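Local coordinates for protein chitinase (Chromobacterium violaceum, PDB 4TXG) that probably hydrolyses glycosidic bonds in chitin, as expected for a family 18 glycoside hydrolase, at residues 290-301 against 344-353; 252-260 against 268-276. All coordinates share one frame; numbering follows the deposited sequence.

Interaction 1: 290-301 against 344-353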
# COMPACT_ATOMS: atom_id res chain seq x y z
N ILE A 290 0.40 19.27 11.41
CA ILE A 290 1.42 18.39 10.85
C ILE A 290 2.70 18.44 11.71
O ILE A 290 3.36 17.41 11.92
CB ILE A 290 1.73 18.77 9.37
CG1 ILE A 290 0.57 18.35 8.46
CG2 ILE A 290 3.03 18.11 8.89
CD1 ILE A 290 0.62 18.95 7.03
N ASN A 291 3.03 19.61 12.23
CA ASN A 291 4.17 19.72 13.13
C ASN A 291 3.93 18.97 14.44
O ASN A 291 4.82 18.27 14.93
CB ASN A 291 4.48 21.19 13.44
CG ASN A 291 5.15 21.91 12.28
OD1 ASN A 291 5.57 21.29 11.30
ND2 ASN A 291 5.25 23.22 12.39
N ALA A 292 2.74 19.11 15.00
CA ALA A 292 2.42 18.40 16.24
C ALA A 292 2.49 16.90 16.03
O ALA A 292 3.03 16.17 16.86
CB ALA A 292 1.04 18.80 16.76
N PHE A 293 1.92 16.45 14.92
CA PHE A 293 1.94 15.02 14.64
C PHE A 293 3.36 14.50 14.46
O PHE A 293 3.75 13.48 15.05
CB PHE A 293 1.11 14.70 13.39
CG PHE A 293 1.14 13.24 13.04
CD1 PHE A 293 0.34 12.34 13.73
CD2 PHE A 293 1.98 12.78 12.05
CE1 PHE A 293 0.38 10.98 13.43
CE2 PHE A 293 2.01 11.43 11.73
CZ PHE A 293 1.21 10.54 12.42
N SER A 294 4.15 15.19 13.64
CA SER A 294 5.49 14.74 13.32
C SER A 294 6.38 14.70 14.55
O SER A 294 7.09 13.72 14.78
CB SER A 294 6.11 15.63 12.24
OG SER A 294 5.32 15.53 11.05
N ASP A 295 6.32 15.74 15.37
CA ASP A 295 7.09 15.72 16.62
C ASP A 295 6.62 14.59 17.54
O ASP A 295 7.44 13.97 18.23
CB ASP A 295 6.97 17.06 17.34
CG ASP A 295 7.70 18.19 16.61
OD1 ASP A 295 8.55 17.91 15.73
OD2 ASP A 295 7.44 19.37 16.93
N SER A 296 5.32 14.31 17.55
CA SER A 296 4.79 13.25 18.40
C SER A 296 5.25 11.88 17.91
O SER A 296 5.43 10.96 18.71
CB SER A 296 3.25 13.30 18.48
OG SER A 296 2.63 12.78 17.32
N ALA A 297 5.45 11.74 16.60
CA ALA A 297 5.90 10.47 16.04
C ALA A 297 7.34 10.19 16.47
O ALA A 297 7.68 9.07 16.83
CB ALA A 297 5.78 10.47 14.52
N VAL A 298 8.17 11.23 16.43
CA VAL A 298 9.55 11.12 16.91
C VAL A 298 9.56 10.69 18.38
O VAL A 298 10.29 9.77 18.76
CB VAL A 298 10.32 12.45 16.74
CG1 VAL A 298 11.63 12.42 17.50
CG2 VAL A 298 10.57 12.74 15.25
N ALA A 299 8.74 11.33 19.20
CA ALA A 299 8.73 11.02 20.63
C ALA A 299 8.24 9.59 20.87
O ALA A 299 8.73 8.91 21.78
CB ALA A 299 7.85 12.01 21.38
N PHE A 300 7.27 9.16 20.08
CA PHE A 300 6.69 7.82 20.20
C PHE A 300 7.71 6.75 19.84
O PHE A 300 7.88 5.76 20.56
CB PHE A 300 5.46 7.71 19.31
CG PHE A 300 4.66 6.46 19.51
CD1 PHE A 300 4.94 5.31 18.79
CD2 PHE A 300 3.59 6.45 20.39
CE1 PHE A 300 4.17 4.15 18.97
CE2 PHE A 300 2.81 5.31 20.57
CZ PHE A 300 3.11 4.17 19.86
N LEU A 301 8.39 6.93 18.71
CA LEU A 301 9.45 6.00 18.30
C LEU A 301 10.54 5.87 19.38
O LEU A 301 11.00 4.76 19.69
CB LEU A 301 10.09 6.46 17.00
CG LEU A 301 9.20 6.54 15.76
CD1 LEU A 301 10.03 6.69 14.50
CD2 LEU A 301 8.27 5.37 15.66
N ALA A 344 2.79 17.68 2.30
CA ALA A 344 3.34 18.41 3.44
C ALA A 344 3.55 17.50 4.66
O ALA A 344 4.56 17.61 5.36
CB ALA A 344 2.43 19.57 3.82
N LEU A 345 2.60 16.60 4.91
CA LEU A 345 2.75 15.64 6.00
C LEU A 345 4.00 14.78 5.82
O LEU A 345 4.82 14.66 6.73
CB LEU A 345 1.50 14.74 6.08
CG LEU A 345 1.63 13.56 7.04
CD1 LEU A 345 1.81 14.08 8.47
CD2 LEU A 345 0.43 12.62 6.95
N LEU A 346 4.17 14.20 4.64
CA LEU A 346 5.30 13.29 4.41
C LEU A 346 6.63 14.03 4.41
O LEU A 346 7.62 13.51 4.92
CB LEU A 346 5.11 12.53 3.10
CG LEU A 346 3.87 11.60 3.08
CD1 LEU A 346 3.76 10.86 1.76
CD2 LEU A 346 3.91 10.63 4.26
N GLN A 347 6.67 15.23 3.82
CA GLN A 347 7.91 16.00 3.79
C GLN A 347 8.34 16.38 5.20
O GLN A 347 9.53 16.33 5.54
CB GLN A 347 7.76 17.26 2.93
CG GLN A 347 9.06 18.05 2.86
CD GLN A 347 9.06 19.12 1.79
OE1 GLN A 347 8.14 19.20 0.97
NE2 GLN A 347 10.09 19.96 1.79
N THR A 348 7.37 16.75 6.03
CA THR A 348 7.67 17.17 7.40
C THR A 348 8.06 15.98 8.27
O THR A 348 8.99 16.06 9.08
CB THR A 348 6.48 17.91 8.03
OG1 THR A 348 6.10 19.00 7.18
CG2 THR A 348 6.85 18.46 9.41
N LEU A 349 7.36 14.87 8.10
CA LEU A 349 7.70 13.65 8.81
C LEU A 349 9.12 13.20 8.46
O LEU A 349 9.89 12.81 9.34
CB LEU A 349 6.69 12.57 8.47
CG LEU A 349 6.34 11.43 9.41
CD1 LEU A 349 6.14 11.89 10.84
CD2 LEU A 349 5.06 10.80 8.85
N ARG A 350 9.46 13.27 7.18
CA ARG A 350 10.80 12.92 6.69
C ARG A 350 11.86 13.80 7.35
O ARG A 350 12.88 13.32 7.83
CB ARG A 350 10.87 13.06 5.16
CG ARG A 350 12.25 12.81 4.55
CD ARG A 350 12.53 11.31 4.36
NE ARG A 350 12.99 10.67 5.59
CZ ARG A 350 12.86 9.36 5.84
NH1 ARG A 350 13.33 8.86 6.98
NH2 ARG A 350 12.26 8.57 4.95
N ASP A 351 11.58 15.10 7.38
CA ASP A 351 12.49 16.06 8.00
C ASP A 351 12.69 15.76 9.49
O ASP A 351 13.83 15.72 9.98
CB ASP A 351 11.94 17.48 7.82
CG ASP A 351 12.83 18.54 8.46
OD1 ASP A 351 12.72 18.75 9.68
OD2 ASP A 351 13.64 19.15 7.73
N ARG A 352 11.60 15.55 10.23
CA ARG A 352 11.73 15.36 11.67
C ARG A 352 12.41 14.03 11.99
O ARG A 352 13.23 13.96 12.91
CB ARG A 352 10.37 15.41 12.37
CG ARG A 352 9.65 16.74 12.23
CD ARG A 352 10.46 17.91 12.77
NE ARG A 352 9.63 19.12 12.74
CZ ARG A 352 9.49 19.91 11.69
NH1 ARG A 352 10.14 19.66 10.55
NH2 ARG A 352 8.70 20.97 11.76
N LEU A 353 12.06 12.99 11.24
CA LEU A 353 12.67 11.69 11.50
C LEU A 353 14.14 11.66 11.06
O LEU A 353 14.96 11.02 11.72
CB LEU A 353 11.88 10.58 10.81
CG LEU A 353 10.63 10.16 11.59
CD1 LEU A 353 10.03 8.92 10.96
CD2 LEU A 353 10.94 9.92 13.04
O HOH W 1 5.13 21.43 8.26
O HOH W 2 8.09 20.81 14.66
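Two neighbouring outer helices of the family 18 (beta/alpha)8 barrel pack here, I290 to L301 against A344 to L353. Their axes run 38° apart and come within 9.1 Å. At one end I290 CD1 lies 3.7 Å from A344 CB and equally near the backbone N of L345, while CG2 abuts T348 CB at 3.6 Å. F293 has its CG anti to the backbone N (chi1 178°), which carries the ring to the inner side of the interface. L349 CD2 sits at the ring edge, and L345 CD1 comes obliquely to F293 CD2 at 3.8 Å. At the other end L353 CD2 touches both V298 CG2 (3.6 Å) and L301 CD1 (3.7 Å). Strands 308-312 and 365-371 lie under this apolar side. S294 CB rests on R352 CG. Its hydroxyl turns back to I290 O in its own helix, and T348 OG1 does the same with A344 O. R352 bends at chi2 and brings NE to D295 OD1 at 3.4 Å, a long salt bridge with a weak hydrogen bond. OD1 lies at the guanidinium edge, the two planes 40° apart, and T348 CG2 lies over one face. R352 NH1 pairs with D351 OD1. Water 1 bridges N291 OD1 and T348 OG1; water 2 links D295 OD2 to R352 NH2. An apolar inner side is combined with a polar, water-assisted outer rim in which R352 takes a large part.

Interaction 2: 252-260 against 268-276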
# COMPACT_ATOMS: atom_id res chain seq x y z
N VAL A 252 -0.42 3.98 11.46
CA VAL A 252 -1.33 5.02 11.92
C VAL A 252 -2.48 5.17 10.93
O VAL A 252 -2.26 5.40 9.75
CB VAL A 252 -0.61 6.38 12.08
CG1 VAL A 252 -1.53 7.40 12.77
CG2 VAL A 252 0.70 6.20 12.84
N GLY A 253 -3.72 5.03 11.42
CA GLY A 253 -4.88 5.22 10.57
C GLY A 253 -5.68 3.94 10.33
O GLY A 253 -6.25 3.36 11.25
N GLY A 254 -5.72 3.51 9.07
CA GLY A 254 -6.57 2.40 8.68
C GLY A 254 -7.95 2.90 8.31
O GLY A 254 -8.22 4.10 8.39
N TRP A 255 -8.83 1.99 7.92
CA TRP A 255 -10.15 2.38 7.41
C TRP A 255 -11.00 3.05 8.49
O TRP A 255 -11.62 4.08 8.24
CB TRP A 255 -10.87 1.16 6.84
CG TRP A 255 -12.19 1.46 6.13
CD1 TRP A 255 -13.43 0.99 6.48
CD2 TRP A 255 -12.39 2.27 4.96
NE1 TRP A 255 -14.38 1.47 5.61
CE2 TRP A 255 -13.77 2.25 4.67
CE3 TRP A 255 -11.53 3.01 4.14
CZ2 TRP A 255 -14.31 2.93 3.58
CZ3 TRP A 255 -12.08 3.70 3.06
CH2 TRP A 255 -13.46 3.66 2.79
N ALA A 256 -11.00 2.49 9.69
CA ALA A 256 -11.86 2.98 10.77
C ALA A 256 -11.30 4.21 11.48
O ALA A 256 -12.07 5.05 11.97
CB ALA A 256 -12.10 1.86 11.80
N GLU A 257 -9.98 4.32 11.57
CA GLU A 257 -9.41 5.41 12.38
C GLU A 257 -8.52 6.37 11.59
O GLU A 257 -7.68 7.07 12.16
CB GLU A 257 -8.64 4.82 13.56
CG GLU A 257 -9.55 4.09 14.55
CD GLU A 257 -8.85 3.74 15.86
OE1 GLU A 257 -8.01 2.81 15.86
OE2 GLU A 257 -9.15 4.38 16.89
N THR A 258 -8.73 6.44 10.28
CA THR A 258 -8.13 7.53 9.51
C THR A 258 -8.76 8.87 9.90
O THR A 258 -8.06 9.88 10.00
CB THR A 258 -8.27 7.29 7.99
OG1 THR A 258 -7.24 6.39 7.56
CG2 THR A 258 -8.15 8.59 7.21
N GLY A 259 -10.07 8.87 10.13
CA GLY A 259 -10.78 10.12 10.36
C GLY A 259 -11.39 10.28 11.74
O GLY A 259 -12.24 11.14 11.95
N GLY A 260 -10.96 9.46 12.69
CA GLY A 260 -11.51 9.52 14.03
C GLY A 260 -10.85 8.47 14.89
O GLY A 260 -9.86 7.89 14.49
N ARG A 268 -17.23 5.60 18.33
CA ARG A 268 -16.27 6.33 17.50
C ARG A 268 -16.44 7.84 17.62
O ARG A 268 -17.56 8.35 17.51
CB ARG A 268 -16.40 5.90 16.04
CG ARG A 268 -15.30 6.41 15.11
CD ARG A 268 -15.53 5.85 13.72
NE ARG A 268 -14.51 6.26 12.75
CZ ARG A 268 -14.51 7.43 12.13
NH1 ARG A 268 -15.46 8.32 12.39
NH2 ARG A 268 -13.55 7.71 11.26
N VAL A 269 -15.34 8.54 17.86
CA VAL A 269 -15.33 10.00 17.93
C VAL A 269 -14.95 10.55 16.55
O VAL A 269 -13.87 10.26 16.04
CB VAL A 269 -14.32 10.52 18.99
CG1 VAL A 269 -14.31 12.04 19.03
CG2 VAL A 269 -14.66 9.96 20.37
N ALA A 270 -15.85 11.32 15.94
CA ALA A 270 -15.62 11.82 14.58
C ALA A 270 -14.80 13.11 14.63
O ALA A 270 -15.31 14.20 14.39
CB ALA A 270 -16.95 12.06 13.86
N SER A 271 -13.52 12.95 14.93
CA SER A 271 -12.61 14.08 15.16
C SER A 271 -12.03 14.68 13.88
O SER A 271 -11.61 15.83 13.85
CB SER A 271 -11.46 13.63 16.06
OG SER A 271 -10.66 12.66 15.39
N GLY A 272 -11.97 13.87 12.82
CA GLY A 272 -11.39 14.32 11.56
C GLY A 272 -10.06 13.63 11.25
O GLY A 272 -9.67 13.53 10.09
N GLY A 273 -9.38 13.16 12.29
CA GLY A 273 -8.13 12.42 12.13
C GLY A 273 -7.13 13.06 11.18
O GLY A 273 -6.81 14.23 11.30
N PHE A 274 -6.65 12.26 10.23
CA PHE A 274 -5.71 12.75 9.22
C PHE A 274 -6.25 13.93 8.40
O PHE A 274 -5.49 14.80 7.99
CB PHE A 274 -5.34 11.61 8.25
CG PHE A 274 -4.22 10.74 8.73
CD1 PHE A 274 -2.91 11.20 8.71
CD2 PHE A 274 -4.46 9.44 9.14
CE1 PHE A 274 -1.87 10.39 9.13
CE2 PHE A 274 -3.41 8.62 9.56
CZ PHE A 274 -2.12 9.09 9.55
N TYR A 275 -7.55 13.95 8.14
CA TYR A 275 -8.10 15.01 7.29
C TYR A 275 -7.93 16.38 7.94
O TYR A 275 -7.47 17.33 7.30
CB TYR A 275 -9.57 14.76 6.98
CG TYR A 275 -9.82 13.50 6.19
CD1 TYR A 275 -9.51 13.43 4.84
CD2 TYR A 275 -10.39 12.37 6.79
CE1 TYR A 275 -9.74 12.29 4.10
CE2 TYR A 275 -10.63 11.22 6.06
CZ TYR A 275 -10.30 11.19 4.71
OH TYR A 275 -10.54 10.05 3.98
N SER A 276 -8.29 16.47 9.21
CA SER A 276 -8.24 17.76 9.90
C SER A 276 -6.81 18.07 10.34
O SER A 276 -6.44 19.23 10.46
CB SER A 276 -9.22 17.77 11.08
OG SER A 276 -9.07 16.61 11.88
O HOH W 3 -11.67 6.62 9.26
O HOH W 4 -15.03 11.03 11.21
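R268 of the short strand 268-269 reaches into the loop that follows barrel strand 247-253 of the TIM-barrel fold. From CB the chain runs fully extended through CG and CD to NE, and CD passes 4.0 Å from A256 O. NE then donates to A256 O at 2.8 Å, in the carbonyl plane. NH2 donates to the same oxygen at 3.1 Å but from above that plane. At the guanidinium edge, NE and NH2 thus both point their bonds at the single oxygen of A256. CZ lies 4.1 Å from G260 CA, which lies over one guanidinium face, offset toward the rim. NH1 binds water 4, which also lies 2.9 Å from G259 O. A256 O, water 3 and D327 share NH2, so their bonds cannot all be separate. Water 3 also meets W255 O and G259 N.

Backbone bonds close the rest of the turn. F274 N meets T258 O nearly along the C=O axis, and G272 N donates to G259 O from above its carbonyl plane. G259 and G273 approach to 3.9 Å between CA atoms, and G273 CA makes a CA-H...O contact with T258 O at 3.3 Å. The edge of the F274 ring meets V252 O and G253 CA; V252 CG1 separately touches CZ. F313 stacks on F274. On Y275, the ring edge faces G259 CA, while T258 CG2 approaches CE2 obliquely at 3.8 Å.

From the N terminus, strand 247-253 runs into segment 252-260, and interaction 2 closes the short loop 261-267, whose strand 261-262 pairs with 268-269. The chain then passes through helix 273-278 into helix 287-304. Interaction 1 next joins that helix to helix 338-360, closing a longer loop that holds strand 308-312. The two contacts follow in series, neither nested nor crossed. They meet in space, with centres about 17 Å apart. L345 CD2 packs on F274 CE1 at 3.9 Å, and F293 CE1 lies 4.1 Å from V252 CG1. One apolar layer thus joins the end of strand 247-253, helix 273-278 and helices 287-304 and 338-360.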